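Local coordinates for ABC transporter sugar binding protein (Xanthomonas axonopodis pv. citri, PDB 3UOR) that probably binds a sugar such as maltose in the periplasm and delivers it to an ABC transporter for uptake, at residues A[114-119]-A[323-328]; A[225-230]-A[399-404]. All blocks are in the same frame, centred on the assembly; numbering follows the deposited sequence.

The two contacts of this bilobal solute-binding protein illustrate how packing chemistry follows location. They share no helix or strand, lie on opposite sides of the chain's centre, and their centres are about 41 Å apart. Interaction 1 (114-119 with 323-328) is partly buried and joins a loop to the short link between two helices; carbon atoms there meet a serine and a glutamine, and an arginine from outside both segments bonds to backbone carbonyls on each side. Interaction 2 (225-230 with 399-404) is fully buried, smaller, and brings two helices together purely through methyl groups. Neither contact has a hydrogen bond directly between its own segments.

Interaction 1. Residues A[114-119]-A[323-328]; sequences KIVDPA and YLSQPQ
Ile115 and Val116, in the loop leading from helix 107-111 to helix 123-127, pack against Ser325 and Gln326, which link helix 314-324 to helix 327-337. The loop supplies hydrocarbon and the link supplies one short and one long polar side chain, met through Ser325 CB and along Gln326 from CG to its amide nitrogen. Val116 places CG2 beside its own backbone N, and this methyl touches Ser325 CB at 3.7 Å. Ile115 divides its work between two branches: CG2 lies 4.0 Å from Gln326 CG, while CD1 reaches further along the same side chain to Gln326 NE2 at 3.6 Å. Beyond CG, Gln326 is extended (chi2 176°), which presents a length of chain for the isoleucine to cross at a slant. Gln326 also occupies the N-cap position of helix 327-337, and its backbone N bonds to Tyr323 O (3.0 Å). The polar end of buried Ser325 is turned back to the preceding helix 314-324, where OG is hydrogen-bonded to Ile321 O. Arg343 NH1 bonds to both Ile115 O and Ser325 O, bridging the two backbones from outside. The direct contact is therefore van der Waals packing, and a polar link between the segments is supplied by Arg343.

Interaction 2. Residues A[225-230]-A[399-404]; sequences KALGFY and DAAVQE
Leu227 of helix 221-235 points at Ala401 and Val402 of helix 398-412, and its side chain shows how one leucine can make the whole of a small helix-to-helix contact. At the root, CB is still 5.2 Å from Val402 CG1, too far for close packing. The first torsion sets CG anti to the backbone N (chi1 -177°), carrying the branch outward from its helix; CG thereby comes closer to Ala401 CB (5.5 Å) while remaining 5.2 Å from Val402 CG1. The fork then decides the matter. CD1 stays 5.7 Å from Ala401 CB, whereas CD2 advances to 4.0 Å from Val402 CG1 and 4.2 Å from Ala401 CB, touching two consecutive residues with a single methyl. Those two methyls, Ala401 CB and Val402 CG1, are 4.6 Å apart, and CD2 approaches both; the leucine and valine side chains run obliquely to one another. Helix 377-394 takes part in the same packing, since Thr388 touches Leu227 while Val387 and Val391 touch Ala401. Nearby, Asp399 forms a salt bridge with Arg224, a charged link between the same two helices. With methyl-to-methyl contacts and no polar atom engaged between the segments, the direct contact rests on dispersion and on the exclusion of water, with the charged pair beside it, and it favours no particular bonding direction.

Interaction 1. Residues A[114-119]-A[323-328]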
# COMPACT_ATOMS: atom_id res chain seq x y z
N LYS A 114 12.09 23.41 5.87
CA LYS A 114 12.33 23.67 4.46
C LYS A 114 12.21 22.36 3.69
O LYS A 114 11.58 22.29 2.64
CB LYS A 114 13.72 24.26 4.26
CG LYS A 114 14.04 24.63 2.81
CD LYS A 114 13.27 25.88 2.37
CE LYS A 114 13.64 26.30 0.94
NZ LYS A 114 15.11 26.50 0.75
N ILE A 115 12.83 21.31 4.24
CA ILE A 115 12.95 20.04 3.54
C ILE A 115 11.59 19.37 3.31
O ILE A 115 11.30 18.92 2.22
CB ILE A 115 13.92 19.09 4.28
CG1 ILE A 115 15.37 19.50 3.97
CG2 ILE A 115 13.69 17.65 3.84
CD1 ILE A 115 16.32 19.14 5.11
N VAL A 116 10.76 19.35 4.33
CA VAL A 116 9.46 18.72 4.24
C VAL A 116 8.37 19.68 3.82
O VAL A 116 7.79 20.39 4.64
CB VAL A 116 9.08 18.09 5.57
CG1 VAL A 116 7.74 17.34 5.45
CG2 VAL A 116 10.20 17.16 6.02
N ASP A 117 8.06 19.66 2.54
CA ASP A 117 7.06 20.53 1.96
C ASP A 117 5.85 19.68 1.54
O ASP A 117 5.95 18.88 0.63
CB ASP A 117 7.70 21.21 0.74
CG ASP A 117 6.71 21.94 -0.11
OD1 ASP A 117 5.55 22.12 0.32
OD2 ASP A 117 7.10 22.34 -1.24
N PRO A 118 4.70 19.88 2.21
CA PRO A 118 3.55 19.00 1.96
C PRO A 118 3.10 19.03 0.52
O PRO A 118 2.62 18.02 0.02
CB PRO A 118 2.46 19.59 2.85
CG PRO A 118 3.23 20.32 3.94
CD PRO A 118 4.41 20.90 3.22
N ALA A 119 3.26 20.16 -0.16
CA ALA A 119 2.78 20.26 -1.54
C ALA A 119 3.57 19.36 -2.48
O ALA A 119 3.14 19.09 -3.59
CB ALA A 119 2.83 21.73 -2.03
N TYR A 323 15.77 14.23 7.78
CA TYR A 323 16.86 13.62 7.01
C TYR A 323 16.31 12.51 6.11
O TYR A 323 16.63 12.45 4.92
CB TYR A 323 17.92 13.05 7.96
CG TYR A 323 19.00 12.23 7.27
CD1 TYR A 323 20.12 12.83 6.70
CD2 TYR A 323 18.90 10.85 7.20
CE1 TYR A 323 21.10 12.08 6.08
CE2 TYR A 323 19.87 10.08 6.58
CZ TYR A 323 20.96 10.70 6.02
OH TYR A 323 21.91 9.91 5.40
N LEU A 324 15.46 11.66 6.68
CA LEU A 324 14.88 10.55 5.92
C LEU A 324 13.86 11.06 4.92
O LEU A 324 13.40 10.31 4.07
CB LEU A 324 14.24 9.53 6.86
CG LEU A 324 15.25 8.76 7.70
CD1 LEU A 324 14.52 7.83 8.66
CD2 LEU A 324 16.20 7.99 6.80
N SER A 325 13.52 12.35 5.02
CA SER A 325 12.64 12.99 4.04
C SER A 325 13.38 13.72 2.91
O SER A 325 12.75 14.27 2.01
CB SER A 325 11.70 13.98 4.72
OG SER A 325 10.99 13.36 5.77
N GLN A 326 14.71 13.74 2.96
CA GLN A 326 15.50 14.36 1.88
C GLN A 326 15.48 13.53 0.60
O GLN A 326 15.71 12.32 0.62
CB GLN A 326 16.95 14.57 2.34
CG GLN A 326 17.08 15.56 3.53
CD GLN A 326 18.51 15.68 4.01
OE1 GLN A 326 19.40 15.04 3.46
NE2 GLN A 326 18.74 16.50 5.03
N PRO A 327 15.19 14.19 -0.53
CA PRO A 327 15.09 13.45 -1.79
C PRO A 327 16.24 12.50 -2.07
O PRO A 327 16.01 11.38 -2.56
CB PRO A 327 15.02 14.58 -2.82
CG PRO A 327 14.21 15.62 -2.12
CD PRO A 327 14.64 15.55 -0.65
N GLN A 328 17.47 12.90 -1.75
CA GLN A 328 18.62 12.05 -2.05
C GLN A 328 18.73 10.85 -1.12
O GLN A 328 19.16 9.77 -1.51
CB GLN A 328 19.91 12.88 -2.05
CG GLN A 328 19.88 13.96 -3.11
CD GLN A 328 21.20 14.67 -3.28
OE1 GLN A 328 22.21 14.29 -2.68
NE2 GLN A 328 21.21 15.71 -4.11

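Interaction 2. Residues A[225-230]-A[399-404]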
# COMPACT_ATOMS: atom_id res chain seq x y z
N LYS A 225 -19.78 -2.48 -7.97
CA LYS A 225 -19.17 -2.41 -9.30
C LYS A 225 -17.78 -3.09 -9.23
O LYS A 225 -17.42 -3.90 -10.09
CB LYS A 225 -19.05 -0.95 -9.77
CG LYS A 225 -18.79 -0.73 -11.26
CD LYS A 225 -18.40 0.74 -11.53
CE LYS A 225 -18.54 1.17 -12.99
NZ LYS A 225 -17.63 0.49 -13.95
N ALA A 226 -17.04 -2.81 -8.16
CA ALA A 226 -15.71 -3.39 -7.96
C ALA A 226 -15.77 -4.91 -7.76
O ALA A 226 -15.00 -5.68 -8.37
CB ALA A 226 -15.01 -2.71 -6.75
N LEU A 227 -16.68 -5.34 -6.90
CA LEU A 227 -16.95 -6.78 -6.76
C LEU A 227 -17.28 -7.42 -8.10
O LEU A 227 -16.76 -8.49 -8.45
CB LEU A 227 -18.10 -7.06 -5.76
CG LEU A 227 -18.38 -8.55 -5.51
CD1 LEU A 227 -17.09 -9.22 -4.98
CD2 LEU A 227 -19.53 -8.70 -4.50
N GLY A 228 -18.13 -6.77 -8.88
CA GLY A 228 -18.50 -7.31 -10.18
C GLY A 228 -17.31 -7.51 -11.11
O GLY A 228 -17.12 -8.59 -11.69
N PHE A 229 -16.50 -6.45 -11.24
CA PHE A 229 -15.32 -6.45 -12.12
C PHE A 229 -14.31 -7.52 -11.67
O PHE A 229 -13.80 -8.31 -12.47
CB PHE A 229 -14.67 -5.06 -12.10
CG PHE A 229 -13.47 -4.92 -13.00
CD1 PHE A 229 -13.59 -5.07 -14.38
CD2 PHE A 229 -12.23 -4.58 -12.46
CE1 PHE A 229 -12.48 -4.92 -15.21
CE2 PHE A 229 -11.12 -4.42 -13.27
CZ PHE A 229 -11.24 -4.59 -14.65
N TYR A 230 -14.03 -7.56 -10.36
CA TYR A 230 -13.10 -8.52 -9.78
C TYR A 230 -13.59 -9.99 -9.93
O TYR A 230 -12.86 -10.86 -10.40
CB TYR A 230 -12.90 -8.15 -8.31
CG TYR A 230 -12.06 -9.10 -7.49
CD1 TYR A 230 -10.67 -9.00 -7.48
CD2 TYR A 230 -12.65 -10.07 -6.67
CE1 TYR A 230 -9.89 -9.85 -6.69
CE2 TYR A 230 -11.88 -10.92 -5.88
CZ TYR A 230 -10.50 -10.80 -5.89
OH TYR A 230 -9.71 -11.62 -5.12
N ASP A 399 -25.50 -9.83 -4.29
CA ASP A 399 -26.48 -9.27 -3.35
C ASP A 399 -26.26 -9.82 -1.95
O ASP A 399 -26.23 -9.04 -1.00
CB ASP A 399 -27.92 -9.57 -3.78
CG ASP A 399 -28.44 -8.62 -4.85
OD1 ASP A 399 -29.44 -8.96 -5.53
OD2 ASP A 399 -27.86 -7.52 -5.01
N ALA A 400 -26.13 -11.14 -1.83
CA ALA A 400 -25.97 -11.80 -0.53
C ALA A 400 -24.63 -11.37 0.06
O ALA A 400 -24.53 -11.08 1.24
CB ALA A 400 -26.01 -13.36 -0.67
N ALA A 401 -23.60 -11.37 -0.78
CA ALA A 401 -22.24 -11.04 -0.35
C ALA A 401 -22.23 -9.67 0.32
O ALA A 401 -21.81 -9.55 1.46
CB ALA A 401 -21.29 -11.04 -1.54
N VAL A 402 -22.70 -8.64 -0.38
CA VAL A 402 -22.55 -7.27 0.14
C VAL A 402 -23.46 -7.01 1.35
O VAL A 402 -23.12 -6.26 2.27
CB VAL A 402 -22.75 -6.21 -0.98
CG1 VAL A 402 -21.75 -6.45 -2.12
CG2 VAL A 402 -24.18 -6.27 -1.52
N GLN A 403 -24.61 -7.67 1.38
CA GLN A 403 -25.52 -7.58 2.51
C GLN A 403 -24.84 -8.15 3.76
O GLN A 403 -24.87 -7.56 4.85
CB GLN A 403 -26.79 -8.38 2.20
CG GLN A 403 -27.82 -8.38 3.32
CD GLN A 403 -29.04 -7.55 2.98
OE1 GLN A 403 -29.31 -7.27 1.81
NE2 GLN A 403 -29.79 -7.15 4.01
N GLU A 404 -24.24 -9.31 3.57
CA GLU A 404 -23.59 -10.02 4.65
C GLU A 404 -22.35 -9.24 5.10
O GLU A 404 -22.10 -9.11 6.29
CB GLU A 404 -23.19 -11.42 4.19
CG GLU A 404 -22.39 -12.19 5.20
CD GLU A 404 -22.15 -13.65 4.82
OE1 GLU A 404 -22.73 -14.15 3.82
OE2 GLU A 404 -21.37 -14.30 5.54